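Local coordinates for protein bifunctional endo-1,4-beta-xylanase A (Neocallimastix patriciarum, PDB 2VG9) that probably hydrolyses internal beta-1,4-xylosidic bonds of xylan, acting as a family 11 endo-xylanase built on a beta jelly roll, at residues Ala135-His144 with Phe156-Arg167. Sequence-based numbering, arbitrary orientation.
Sequences AQYKIFQMDH and FKQYFSVRQQKR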
loop_
_atom_site.group_PDB
_atom_site.type_symbol
_atom_site.label_atom_id
_atom_site.label_comp_id
_atom_site.label_asym_id
_atom_site.label_seq_id
_atom_site.Cartn_x
_atom_site.Cartn_y
_atom_site.Cartn_z
ATOM N N ALA A 135 -12.697 9.093 -11.629
ATOM C CA ALA A 135 -12.264 7.826 -12.191
ATOM C C ALA A 135 -13.004 6.661 -11.550
ATOM O O ALA A 135 -13.456 6.751 -10.389
ATOM C CB ALA A 135 -10.750 7.649 -12.000
ATOM N N GLN A 136 -13.079 5.561 -12.298
ATOM C CA GLN A 136 -13.734 4.341 -11.858
ATOM C C GLN A 136 -12.804 3.440 -11.034
ATOM O O GLN A 136 -11.655 3.167 -11.448
ATOM C CB GLN A 136 -14.287 3.559 -13.063
ATOM C CG GLN A 136 -15.384 4.310 -13.848
ATOM C CD GLN A 136 -16.519 4.875 -12.929
ATOM O OE1 GLN A 136 -16.619 6.095 -12.700
ATOM N NE2 GLN A 136 -17.344 3.976 -12.391
ATOM N N TYR A 137 -13.303 3.033 -9.856
ATOM C CA TYR A 137 -12.600 2.104 -8.983
ATOM C C TYR A 137 -13.634 1.058 -8.609
ATOM O O TYR A 137 -14.811 1.377 -8.427
ATOM C CB TYR A 137 -12.115 2.775 -7.689
ATOM C CG TYR A 137 -10.908 3.679 -7.843
ATOM C CD1 TYR A 137 -9.624 3.228 -7.499
ATOM C CD2 TYR A 137 -11.041 4.981 -8.344
ATOM C CE1 TYR A 137 -8.520 4.083 -7.613
ATOM C CE2 TYR A 137 -9.914 5.820 -8.499
ATOM C CZ TYR A 137 -8.681 5.371 -8.142
ATOM O OH TYR A 137 -7.560 6.196 -8.282
ATOM N N LYS A 138 -13.183 -0.180 -8.482
ATOM C CA LYS A 138 -13.982 -1.264 -7.953
ATOM C C LYS A 138 -13.600 -1.442 -6.503
ATOM O O LYS A 138 -12.403 -1.608 -6.173
ATOM C CB LYS A 138 -13.633 -2.534 -8.708
ATOM C CG LYS A 138 -14.414 -3.747 -8.231
ATOM C CD LYS A 138 -14.099 -4.978 -9.053
ATOM C CE LYS A 138 -14.977 -6.136 -8.555
ATOM N NZ LYS A 138 -14.904 -7.275 -9.492
ATOM N N ILE A 139 -14.606 -1.437 -5.632
ATOM C CA ILE A 139 -14.372 -1.651 -4.225
ATOM C C ILE A 139 -14.893 -3.020 -3.753
ATOM O O ILE A 139 -15.967 -3.513 -4.199
ATOM C CB ILE A 139 -14.903 -0.483 -3.376
ATOM C CG1 ILE A 139 -16.447 -0.402 -3.429
ATOM C CG2 ILE A 139 -14.230 0.858 -3.811
ATOM C CD1 ILE A 139 -17.107 0.590 -2.428
ATOM N N PHE A 140 -14.125 -3.644 -2.871
ATOM C CA PHE A 140 -14.511 -4.913 -2.294
ATOM C C PHE A 140 -13.680 -5.132 -1.057
ATOM O O PHE A 140 -12.623 -4.487 -0.868
ATOM C CB PHE A 140 -14.339 -6.092 -3.297
ATOM C CG PHE A 140 -12.958 -6.182 -3.920
ATOM C CD1 PHE A 140 -11.961 -6.964 -3.327
ATOM C CD2 PHE A 140 -12.650 -5.475 -5.080
ATOM C CE1 PHE A 140 -10.680 -7.059 -3.882
ATOM C CE2 PHE A 140 -11.338 -5.552 -5.651
ATOM C CZ PHE A 140 -10.356 -6.337 -5.050
ATOM N N GLN A 141 -14.157 -6.041 -0.206
ATOM C CA GLN A 141 -13.396 -6.440 0.966
ATOM C C GLN A 141 -13.254 -7.949 0.983
ATOM O O GLN A 141 -14.000 -8.653 0.299
ATOM C CB GLN A 141 -13.995 -5.885 2.277
ATOM C CG GLN A 141 -15.490 -6.172 2.502
ATOM C CD GLN A 141 -15.726 -7.501 3.172
ATOM O OE1 GLN A 141 -14.952 -7.910 4.018
ATOM N NE2 GLN A 141 -16.807 -8.191 2.788
ATOM N N MET A 142 -12.261 -8.442 1.714
ATOM C CA MET A 142 -12.052 -9.894 1.835
ATOM C C MET A 142 -11.305 -10.248 3.106
ATOM O O MET A 142 -10.612 -9.414 3.662
ATOM C CB MET A 142 -11.381 -10.489 0.583
ATOM C CG MET A 142 -9.898 -10.217 0.339
ATOM S SD MET A 142 -9.475 -10.561 -1.420
ATOM C CE MET A 142 -10.212 -12.179 -1.637
ATOM N N ASP A 143 -11.516 -11.467 3.589
ATOM C CA ASP A 143 -10.760 -11.997 4.708
ATOM C C ASP A 143 -9.328 -12.300 4.263
ATOM O O ASP A 143 -9.052 -12.587 3.079
ATOM C CB ASP A 143 -11.410 -13.282 5.267
ATOM C CG ASP A 143 -12.756 -13.041 5.951
ATOM O OD1 ASP A 143 -13.109 -11.892 6.285
ATOM O OD2 ASP A 143 -13.481 -14.033 6.190
ATOM N N HIS A 144 -8.412 -12.198 5.212
ATOM C CA HIS A 144 -7.043 -12.664 5.030
ATOM C C HIS A 144 -6.561 -13.188 6.370
ATOM O O HIS A 144 -7.003 -12.706 7.411
ATOM C CB HIS A 144 -6.132 -11.550 4.525
ATOM C CG HIS A 144 -4.788 -12.031 4.067
ATOM N ND1 HIS A 144 -3.640 -11.864 4.816
ATOM C CD2 HIS A 144 -4.413 -12.691 2.947
ATOM C CE1 HIS A 144 -2.614 -12.395 4.176
ATOM N NE2 HIS A 144 -3.059 -12.918 3.047
ATOM N N PHE A 156 -8.004 -11.196 9.554
ATOM C CA PHE A 156 -8.384 -9.782 9.529
ATOM C C PHE A 156 -9.044 -9.442 8.187
ATOM O O PHE A 156 -9.243 -10.314 7.334
ATOM C CB PHE A 156 -7.168 -8.863 9.846
ATOM C CG PHE A 156 -6.001 -9.012 8.887
ATOM C CD1 PHE A 156 -5.832 -8.115 7.815
ATOM C CD2 PHE A 156 -5.064 -10.037 9.056
ATOM C CE1 PHE A 156 -4.774 -8.263 6.927
ATOM C CE2 PHE A 156 -3.995 -10.199 8.175
ATOM C CZ PHE A 156 -3.845 -9.309 7.103
ATOM N N LYS A 157 -9.399 -8.179 8.009
ATOM C CA LYS A 157 -10.016 -7.731 6.754
ATOM C C LYS A 157 -9.037 -6.935 5.895
ATOM O O LYS A 157 -8.201 -6.174 6.413
ATOM C CB LYS A 157 -11.232 -6.847 7.044
ATOM C CG LYS A 157 -12.380 -7.582 7.751
ATOM C CD LYS A 157 -13.072 -8.510 6.794
ATOM C CE LYS A 157 -14.366 -9.035 7.369
ATOM N NZ LYS A 157 -15.000 -9.909 6.363
ATOM N N GLN A 158 -9.166 -7.100 4.582
ATOM C CA GLN A 158 -8.515 -6.204 3.629
ATOM C C GLN A 158 -9.589 -5.411 2.894
ATOM O O GLN A 158 -10.611 -5.972 2.488
ATOM C CB GLN A 158 -7.648 -7.009 2.665
ATOM C CG GLN A 158 -6.457 -7.693 3.359
ATOM C CD GLN A 158 -5.730 -8.668 2.459
ATOM O OE1 GLN A 158 -6.349 -9.414 1.707
ATOM N NE2 GLN A 158 -4.416 -8.672 2.541
ATOM N N TYR A 159 -9.396 -4.103 2.755
ATOM C CA TYR A 159 -10.286 -3.288 1.917
ATOM C C TYR A 159 -9.506 -2.882 0.677
ATOM O O TYR A 159 -8.332 -2.548 0.762
ATOM C CB TYR A 159 -10.820 -2.032 2.635
ATOM C CG TYR A 159 -11.656 -2.267 3.860
ATOM C CD1 TYR A 159 -12.112 -3.556 4.198
ATOM C CD2 TYR A 159 -12.043 -1.196 4.659
ATOM C CE1 TYR A 159 -12.891 -3.778 5.346
ATOM C CE2 TYR A 159 -12.824 -1.400 5.807
ATOM C CZ TYR A 159 -13.242 -2.695 6.141
ATOM O OH TYR A 159 -14.009 -2.873 7.275
ATOM N N PHE A 160 -10.199 -2.887 -0.451
ATOM C CA PHE A 160 -9.635 -2.595 -1.779
ATOM C C PHE A 160 -10.459 -1.611 -2.536
ATOM O O PHE A 160 -11.682 -1.708 -2.526
ATOM C CB PHE A 160 -9.605 -3.877 -2.660
ATOM C CG PHE A 160 -8.624 -4.924 -2.169
ATOM C CD1 PHE A 160 -7.297 -4.904 -2.621
ATOM C CD2 PHE A 160 -9.034 -5.924 -1.240
ATOM C CE1 PHE A 160 -6.356 -5.863 -2.157
ATOM C CE2 PHE A 160 -8.122 -6.891 -0.794
ATOM C CZ PHE A 160 -6.778 -6.857 -1.242
ATOM N N SER A 161 -9.755 -0.690 -3.202
ATOM C CA SER A 161 -10.226 0.071 -4.350
ATOM C C SER A 161 -9.239 -0.245 -5.465
ATOM O O SER A 161 -8.041 0.028 -5.349
ATOM C CB SER A 161 -10.102 1.569 -4.097
ATOM O OG SER A 161 -11.112 2.059 -3.254
ATOM N N VAL A 162 -9.738 -0.770 -6.573
ATOM C CA VAL A 162 -8.853 -1.063 -7.677
ATOM C C VAL A 162 -9.196 -0.128 -8.824
ATOM O O VAL A 162 -10.322 -0.168 -9.340
ATOM C CB VAL A 162 -8.973 -2.551 -8.091
ATOM C CG1 VAL A 162 -8.096 -2.851 -9.341
ATOM C CG2 VAL A 162 -8.619 -3.439 -6.887
ATOM N N ARG A 163 -8.246 0.720 -9.209
ATOM C CA ARG A 163 -8.440 1.649 -10.338
ATOM C C ARG A 163 -8.603 0.877 -11.649
ATOM O O ARG A 163 -7.767 0.018 -11.988
ATOM C CB ARG A 163 -7.249 2.609 -10.483
ATOM C CG ARG A 163 -7.571 3.799 -11.368
ATOM C CD ARG A 163 -6.405 4.797 -11.472
ATOM N NE ARG A 163 -6.669 5.862 -12.468
ATOM C CZ ARG A 163 -7.287 7.007 -12.181
ATOM N NH1 ARG A 163 -7.671 7.253 -10.940
ATOM N NH2 ARG A 163 -7.464 7.942 -13.107
ATOM N N GLN A 164 -9.674 1.197 -12.383
ATOM C CA GLN A 164 -9.991 0.486 -13.620
ATOM C C GLN A 164 -9.039 0.852 -14.774
ATOM O O GLN A 164 -8.683 -0.014 -15.581
ATOM C CB GLN A 164 -11.481 0.632 -13.986
ATOM C CG GLN A 164 -12.397 0.030 -12.880
ATOM C CD GLN A 164 -12.065 -1.434 -12.608
ATOM O OE1 GLN A 164 -11.448 -1.792 -11.593
ATOM N NE2 GLN A 164 -12.422 -2.275 -13.532
ATOM N N GLN A 165 -8.608 2.115 -14.804
ATOM C CA GLN A 165 -7.666 2.619 -15.822
ATOM C C GLN A 165 -6.312 2.799 -15.117
ATOM O O GLN A 165 -6.151 3.762 -14.359
ATOM C CB GLN A 165 -8.177 3.957 -16.367
ATOM C CG GLN A 165 -7.563 4.424 -17.708
ATOM C CD GLN A 165 -7.818 5.942 -18.054
ATOM O OE1 GLN A 165 -8.746 6.590 -17.522
ATOM N NE2 GLN A 165 -6.970 6.498 -18.963
ATOM N N LYS A 166 -5.356 1.898 -15.364
ATOM C CA LYS A 166 -4.054 1.946 -14.709
ATOM C C LYS A 166 -3.312 3.258 -14.959
ATOM O O LYS A 166 -3.300 3.789 -16.080
ATOM C CB LYS A 166 -3.182 0.810 -15.213
ATOM C CG LYS A 166 -3.585 -0.559 -14.729
ATOM C CD LYS A 166 -2.863 -1.607 -15.587
ATOM C CE LYS A 166 -3.291 -3.035 -15.202
ATOM N NZ LYS A 166 -2.389 -4.041 -15.851
ATOM N N ARG A 167 -2.634 3.764 -13.935
ATOM C CA ARG A 167 -1.801 4.920 -14.141
ATOM C C ARG A 167 -0.631 4.917 -13.156
ATOM O O ARG A 167 -0.618 4.115 -12.220
ATOM C CB ARG A 167 -2.650 6.180 -13.997
ATOM C CG ARG A 167 -3.161 6.394 -12.596
ATOM C CD ARG A 167 -3.866 7.735 -12.453
ATOM N NE ARG A 167 -4.314 7.911 -11.061
ATOM C CZ ARG A 167 -4.806 9.045 -10.567
ATOM N NH1 ARG A 167 -4.967 10.109 -11.367
ATOM N NH2 ARG A 167 -5.176 9.099 -9.286
HETATM O O HOH W 1 -10.084 4.233 -13.425
HETATM O O HOH W 2 -6.963 -12.551 1.339
#
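From Tyr137-Arg163 to His144-Phe156 the two strands run antiparallel, with axes 4.3 Å apart at closest and directions 150° apart, joined by pairs of backbone hydrogen bonds at Lys138-Val162, Phe140-Phe160, Met142-Gln158 and His144-Phe156. On the face bearing Tyr137, CG of Arg163 lies over the phenol ring, 4.1 Å from its centroid. The arginine is extended from CG to NE and then turns its guanidinium so that NH1, in the group's own plane, gives a hydrogen bond to Tyr137 OH (2.9 Å), while Ala135 CB rests on a guanidinium face. Glu116 holds the same hydroxyl and also pairs with Arg167, whose NE sits over the opposite guanidinium face of Arg163. A phenylalanine in place of Tyr137 would probably keep the ring packing but leave Arg163 NH1 and Glu116 without their shared hydroxyl. These strands belong to the curved beta jelly roll of family 11 xylanases; 156-163 also pairs with strand 110-115, and 135-144 with strand 128-132. On the other face of the sheet, the rings of Phe140 and Phe160 are nearly parallel (16°) but slid apart, and Phe160 CB lies over a face of Phe140, 3.6 Å from its centroid. Val162 CG2 meets Phe140 CE2, and Met142 adds an oblique Met-aromatic contact to Phe160. Back on the Tyr137 face, near the far end, Lys157 bends at chi2 (-73°) and brings NZ between two acceptors: a salt bridge to Asp143 OD1 (2.7 Å) and a hydrogen bond to Gln141 OE1 (3.1 Å), the latter on a lone pair. On the Phe140 face at this end, a water bridges Asp143 O and Gln158 OE1, while NE2 of Gln158 is hydrogen-bonded to Glu111.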